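PDB 5BZ1: suppressor protein MPT5 from Saccharomyces cerevisiae, which binds sequence elements in the 3'-UTRs of target mRNAs through its PUF domain and regulates them post-transcriptionally, negatively regulating expression of HO. Local coordinates for residues K259-F271 with V290-I302. Numbering follows the deposited sequence.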
loop_
_atom_site.group_PDB
_atom_site.type_symbol
_atom_site.label_atom_id
_atom_site.label_comp_id
_atom_site.label_asym_id
_atom_site.label_seq_id
_atom_site.Cartn_x
_atom_site.Cartn_y
_atom_site.Cartn_z
ATOM N N LYS A 259 2.328 17.511 1.017
ATOM C CA LYS A 259 1.570 16.837 -0.028
ATOM C C LYS A 259 0.149 17.391 -0.094
ATOM O O LYS A 259 -0.414 17.543 -1.176
ATOM C CB LYS A 259 1.538 15.328 0.200
ATOM C CG LYS A 259 0.870 14.576 -0.942
ATOM C CD LYS A 259 1.188 13.103 -0.899
ATOM C CE LYS A 259 0.772 12.411 -2.188
ATOM N NZ LYS A 259 1.668 12.736 -3.332
ATOM N N PHE A 260 -0.415 17.703 1.069
ATOM C CA PHE A 260 -1.757 18.264 1.154
ATOM C C PHE A 260 -1.803 19.632 0.469
ATOM O O PHE A 260 -2.705 19.916 -0.322
ATOM C CB PHE A 260 -2.182 18.376 2.620
ATOM C CG PHE A 260 -3.600 18.844 2.814
ATOM C CD1 PHE A 260 -4.665 17.983 2.588
ATOM C CD2 PHE A 260 -3.867 20.139 3.240
ATOM C CE1 PHE A 260 -5.973 18.409 2.768
ATOM C CE2 PHE A 260 -5.173 20.571 3.425
ATOM C CZ PHE A 260 -6.225 19.705 3.186
ATOM N N ILE A 261 -0.816 20.470 0.774
ATOM C CA ILE A 261 -0.729 21.808 0.197
ATOM C C ILE A 261 -0.543 21.763 -1.322
ATOM O O ILE A 261 -1.240 22.471 -2.056
ATOM C CB ILE A 261 0.392 22.629 0.860
ATOM C CG1 ILE A 261 0.010 22.965 2.303
ATOM C CG2 ILE A 261 0.668 23.912 0.081
ATOM C CD1 ILE A 261 1.127 23.608 3.112
ATOM N N LYS A 262 0.393 20.939 -1.788
ATOM C CA LYS A 262 0.612 20.760 -3.223
ATOM C C LYS A 262 -0.656 20.273 -3.925
ATOM O O LYS A 262 -0.937 20.663 -5.057
ATOM C CB LYS A 262 1.762 19.782 -3.484
ATOM C CG LYS A 262 3.149 20.325 -3.146
ATOM C CD LYS A 262 4.238 19.343 -3.573
ATOM C CE LYS A 262 5.184 19.029 -2.424
ATOM N NZ LYS A 262 6.212 18.016 -2.804
ATOM N N LYS A 263 -1.419 19.421 -3.246
ATOM C CA LYS A 263 -2.664 18.905 -3.801
ATOM C C LYS A 263 -3.689 20.025 -3.985
ATOM O O LYS A 263 -4.390 20.080 -4.997
ATOM C CB LYS A 263 -3.239 17.808 -2.906
ATOM C CG LYS A 263 -4.467 17.139 -3.492
ATOM C CD LYS A 263 -4.995 16.032 -2.601
ATOM C CE LYS A 263 -6.220 15.389 -3.226
ATOM N NZ LYS A 263 -5.924 14.794 -4.560
ATOM N N LEU A 264 -3.767 20.915 -2.999
ATOM C CA LEU A 264 -4.655 22.071 -3.068
ATOM C C LEU A 264 -4.300 22.958 -4.259
ATOM O O LEU A 264 -5.175 23.363 -5.026
ATOM C CB LEU A 264 -4.583 22.884 -1.772
ATOM C CG LEU A 264 -5.192 22.273 -0.510
ATOM C CD1 LEU A 264 -4.938 23.161 0.692
ATOM C CD2 LEU A 264 -6.684 22.047 -0.684
ATOM N N PHE A 265 -3.011 23.255 -4.397
ATOM C CA PHE A 265 -2.509 24.064 -5.500
ATOM C C PHE A 265 -2.844 23.437 -6.851
ATOM O O PHE A 265 -3.327 24.116 -7.757
ATOM C CB PHE A 265 -0.994 24.231 -5.375
ATOM C CG PHE A 265 -0.571 25.318 -4.420
ATOM C CD1 PHE A 265 -1.261 26.523 -4.361
ATOM C CD2 PHE A 265 0.527 25.135 -3.590
ATOM C CE1 PHE A 265 -0.861 27.529 -3.487
ATOM C CE2 PHE A 265 0.932 26.133 -2.716
ATOM C CZ PHE A 265 0.235 27.331 -2.664
ATOM N N ARG A 266 -2.593 22.138 -6.979
ATOM C CA ARG A 266 -2.790 21.445 -8.251
ATOM C C ARG A 266 -4.257 21.420 -8.690
ATOM O O ARG A 266 -4.563 21.574 -9.876
ATOM C CB ARG A 266 -2.232 20.021 -8.184
ATOM C CG ARG A 266 -2.171 19.334 -9.535
ATOM C CD ARG A 266 -1.371 18.045 -9.479
ATOM N NE ARG A 266 -0.918 17.639 -10.806
ATOM C CZ ARG A 266 -0.217 16.538 -11.053
ATOM N NH1 ARG A 266 0.111 15.721 -10.060
ATOM N NH2 ARG A 266 0.155 16.250 -12.292
ATOM N N ILE A 267 -5.157 21.229 -7.730
ATOM C CA ILE A 267 -6.589 21.222 -8.016
ATOM C C ILE A 267 -7.060 22.581 -8.529
ATOM O O ILE A 267 -7.745 22.669 -9.548
ATOM C CB ILE A 267 -7.410 20.828 -6.770
ATOM C CG1 ILE A 267 -7.337 19.318 -6.540
ATOM C CG2 ILE A 267 -8.859 21.244 -6.927
ATOM C CD1 ILE A 267 -8.003 18.853 -5.261
ATOM N N ILE A 268 -6.677 23.635 -7.817
ATOM C CA ILE A 268 -7.121 24.988 -8.134
ATOM C C ILE A 268 -6.546 25.496 -9.462
ATOM O O ILE A 268 -7.273 26.068 -10.275
ATOM C CB ILE A 268 -6.808 25.965 -6.971
ATOM C CG1 ILE A 268 -7.516 25.509 -5.692
ATOM C CG2 ILE A 268 -7.229 27.382 -7.316
ATOM C CD1 ILE A 268 -7.186 26.342 -4.461
ATOM N N THR A 269 -5.251 25.280 -9.685
ATOM C CA THR A 269 -4.606 25.703 -10.930
ATOM C C THR A 269 -5.114 24.926 -12.146
ATOM O O THR A 269 -5.257 25.490 -13.234
ATOM C CB THR A 269 -3.065 25.577 -10.867
ATOM O OG1 THR A 269 -2.696 24.212 -10.635
ATOM C CG2 THR A 269 -2.498 26.455 -9.763
ATOM N N GLY A 270 -5.370 23.632 -11.960
ATOM C CA GLY A 270 -5.893 22.794 -13.027
ATOM C C GLY A 270 -7.242 23.297 -13.508
ATOM O O GLY A 270 -7.561 23.220 -14.697
ATOM N N PHE A 271 -8.030 23.821 -12.574
ATOM C CA PHE A 271 -9.317 24.435 -12.884
ATOM C C PHE A 271 -9.148 25.698 -13.728
ATOM O O PHE A 271 -9.888 25.922 -14.689
ATOM C CB PHE A 271 -10.057 24.761 -11.583
ATOM C CG PHE A 271 -11.139 25.803 -11.731
ATOM C CD1 PHE A 271 -12.289 25.540 -12.465
ATOM C CD2 PHE A 271 -11.012 27.038 -11.110
ATOM C CE1 PHE A 271 -13.283 26.499 -12.589
ATOM C CE2 PHE A 271 -12.003 27.998 -11.228
ATOM C CZ PHE A 271 -13.139 27.729 -11.967
ATOM N N VAL A 290 -15.156 19.951 -5.323
ATOM C CA VAL A 290 -13.766 19.705 -4.947
ATOM C C VAL A 290 -12.969 21.013 -4.995
ATOM O O VAL A 290 -12.143 21.291 -4.121
ATOM C CB VAL A 290 -13.107 18.661 -5.882
ATOM C CG1 VAL A 290 -11.597 18.666 -5.726
ATOM C CG2 VAL A 290 -13.670 17.267 -5.622
ATOM N N ILE A 291 -13.243 21.820 -6.017
ATOM C CA ILE A 291 -12.532 23.078 -6.244
ATOM C C ILE A 291 -12.918 24.175 -5.242
ATOM O O ILE A 291 -12.041 24.843 -4.685
ATOM C CB ILE A 291 -12.729 23.571 -7.699
ATOM C CG1 ILE A 291 -12.064 22.597 -8.677
ATOM C CG2 ILE A 291 -12.169 24.975 -7.879
ATOM C CD1 ILE A 291 -12.618 22.649 -10.089
ATOM N N ASN A 292 -14.220 24.353 -5.015
ATOM C CA ASN A 292 -14.713 25.325 -4.036
ATOM C C ASN A 292 -14.153 25.054 -2.642
ATOM O O ASN A 292 -13.779 25.974 -1.917
ATOM C CB ASN A 292 -16.243 25.299 -3.962
ATOM C CG ASN A 292 -16.897 25.087 -5.314
ATOM O OD1 ASN A 292 -16.431 25.594 -6.332
ATOM N ND2 ASN A 292 -17.993 24.334 -5.326
ATOM N N ALA A 293 -14.113 23.777 -2.275
ATOM C CA ALA A 293 -13.601 23.358 -0.978
ATOM C C ALA A 293 -12.114 23.684 -0.848
ATOM O O ALA A 293 -11.674 24.211 0.173
ATOM C CB ALA A 293 -13.840 21.871 -0.776
ATOM N N SER A 294 -11.351 23.368 -1.891
ATOM C CA SER A 294 -9.910 23.587 -1.896
ATOM C C SER A 294 -9.537 25.056 -1.696
ATOM O O SER A 294 -8.559 25.370 -1.017
ATOM C CB SER A 294 -9.302 23.075 -3.202
ATOM O OG SER A 294 -9.634 21.720 -3.425
ATOM N N MET A 295 -10.321 25.948 -2.295
ATOM C CA MET A 295 -10.048 27.380 -2.223
ATOM C C MET A 295 -10.113 27.917 -0.790
ATOM O O MET A 295 -9.210 28.630 -0.349
ATOM C CB MET A 295 -10.994 28.157 -3.144
ATOM C CG MET A 295 -10.638 28.059 -4.626
ATOM S SD MET A 295 -11.857 28.779 -5.752
ATOM C CE MET A 295 -12.902 29.687 -4.612
ATOM N N ASN A 296 -11.171 27.561 -0.065
ATOM C CA ASN A 296 -11.341 28.009 1.316
ATOM C C ASN A 296 -10.270 27.456 2.260
ATOM O O ASN A 296 -9.819 28.148 3.174
ATOM C CB ASN A 296 -12.738 27.639 1.827
ATOM C CG ASN A 296 -13.849 28.319 1.047
ATOM O OD1 ASN A 296 -14.621 27.664 0.345
ATOM N ND2 ASN A 296 -13.940 29.640 1.172
ATOM N N ILE A 297 -9.872 26.207 2.032
ATOM C CA ILE A 297 -8.863 25.548 2.855
ATOM C C ILE A 297 -7.483 26.161 2.625
ATOM O O ILE A 297 -6.712 26.343 3.570
ATOM C CB ILE A 297 -8.812 24.030 2.570
ATOM C CG1 ILE A 297 -10.122 23.365 2.991
ATOM C CG2 ILE A 297 -7.635 23.374 3.282
ATOM C CD1 ILE A 297 -10.211 21.892 2.633
ATOM N N LEU A 298 -7.174 26.473 1.369
ATOM C CA LEU A 298 -5.894 27.085 1.025
ATOM C C LEU A 298 -5.759 28.450 1.695
ATOM O O LEU A 298 -4.741 28.745 2.320
ATOM C CB LEU A 298 -5.740 27.211 -0.493
ATOM C CG LEU A 298 -4.453 27.868 -1.002
ATOM C CD1 LEU A 298 -3.232 27.154 -0.448
ATOM C CD2 LEU A 298 -4.406 27.895 -2.523
ATOM N N LEU A 299 -6.799 29.272 1.572
ATOM C CA LEU A 299 -6.822 30.590 2.200
ATOM C C LEU A 299 -6.681 30.483 3.720
ATOM O O LEU A 299 -5.934 31.240 4.338
ATOM C CB LEU A 299 -8.113 31.329 1.844
ATOM C CG LEU A 299 -8.315 31.738 0.386
ATOM C CD1 LEU A 299 -9.653 32.444 0.208
ATOM C CD2 LEU A 299 -7.177 32.631 -0.070
ATOM N N THR A 300 -7.401 29.534 4.309
ATOM C CA THR A 300 -7.318 29.280 5.743
ATOM C C THR A 300 -5.914 28.804 6.132
ATOM O O THR A 300 -5.389 29.172 7.184
ATOM C CB THR A 300 -8.368 28.242 6.180
ATOM O OG1 THR A 300 -9.661 28.636 5.699
ATOM C CG2 THR A 300 -8.408 28.113 7.698
ATOM N N THR A 301 -5.311 27.989 5.270
ATOM C CA THR A 301 -3.958 27.484 5.488
ATOM C C THR A 301 -2.926 28.618 5.451
ATOM O O THR A 301 -1.974 28.630 6.236
ATOM C CB THR A 301 -3.591 26.400 4.452
ATOM O OG1 THR A 301 -4.434 25.254 4.636
ATOM C CG2 THR A 301 -2.134 25.977 4.599
ATOM N N ILE A 302 -3.120 29.568 4.538
ATOM C CA ILE A 302 -2.230 30.720 4.433
ATOM C C ILE A 302 -2.326 31.569 5.701
ATOM O O ILE A 302 -1.313 32.062 6.201
ATOM C CB ILE A 302 -2.541 31.579 3.186
ATOM C CG1 ILE A 302 -2.344 30.764 1.909
ATOM C CG2 ILE A 302 -1.656 32.817 3.138
ATOM C CD1 ILE A 302 -2.691 31.513 0.633
#
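Leu264 lays its two methyls across helix 290-302: CD2 sits 3.8 Å from Ser294 CA, while CD1 meets Ile297 CG2. This is helix-on-helix packing inside the alpha-helical repeat scaffold of a PUF domain, where 259-271, in Pumilio repeat 7, runs against 290-302 at 128° with the axes 9.2 Å apart. No hydrogen bond crosses; the join is apolar. Ile297 CG2 also touches the edge of the Phe260 ring, close to its plane, at CE2 (3.7 Å). One turn on from Leu264, Ile268 reaches with CD1 to Leu298 CD2 (3.7 Å), the same methyl that meets Phe265 CE1; with CG anti to the backbone N (chi1 179°), Leu298 sets CD2 against both, while its CD1 lies near the Phe265 ring. At the far end Ile291 puts CG2 over one face of the Phe271 ring and CD1 3.6 Å from Phe271 CB. An alanine here, lacking both branches, is likely to take away the cover that CG2 gives the Phe271 ring and to strip one of its contacts from Ile267 CG2. Phe357 of helix 354-375 touches Ile268 and Met295, and helix 229-240 packs on Phe260 and Ile297. Ser294 OG, against Ile267 CG2, spends its hydrogen bond within its own helix, donating to Val290 O at 2.6 Å.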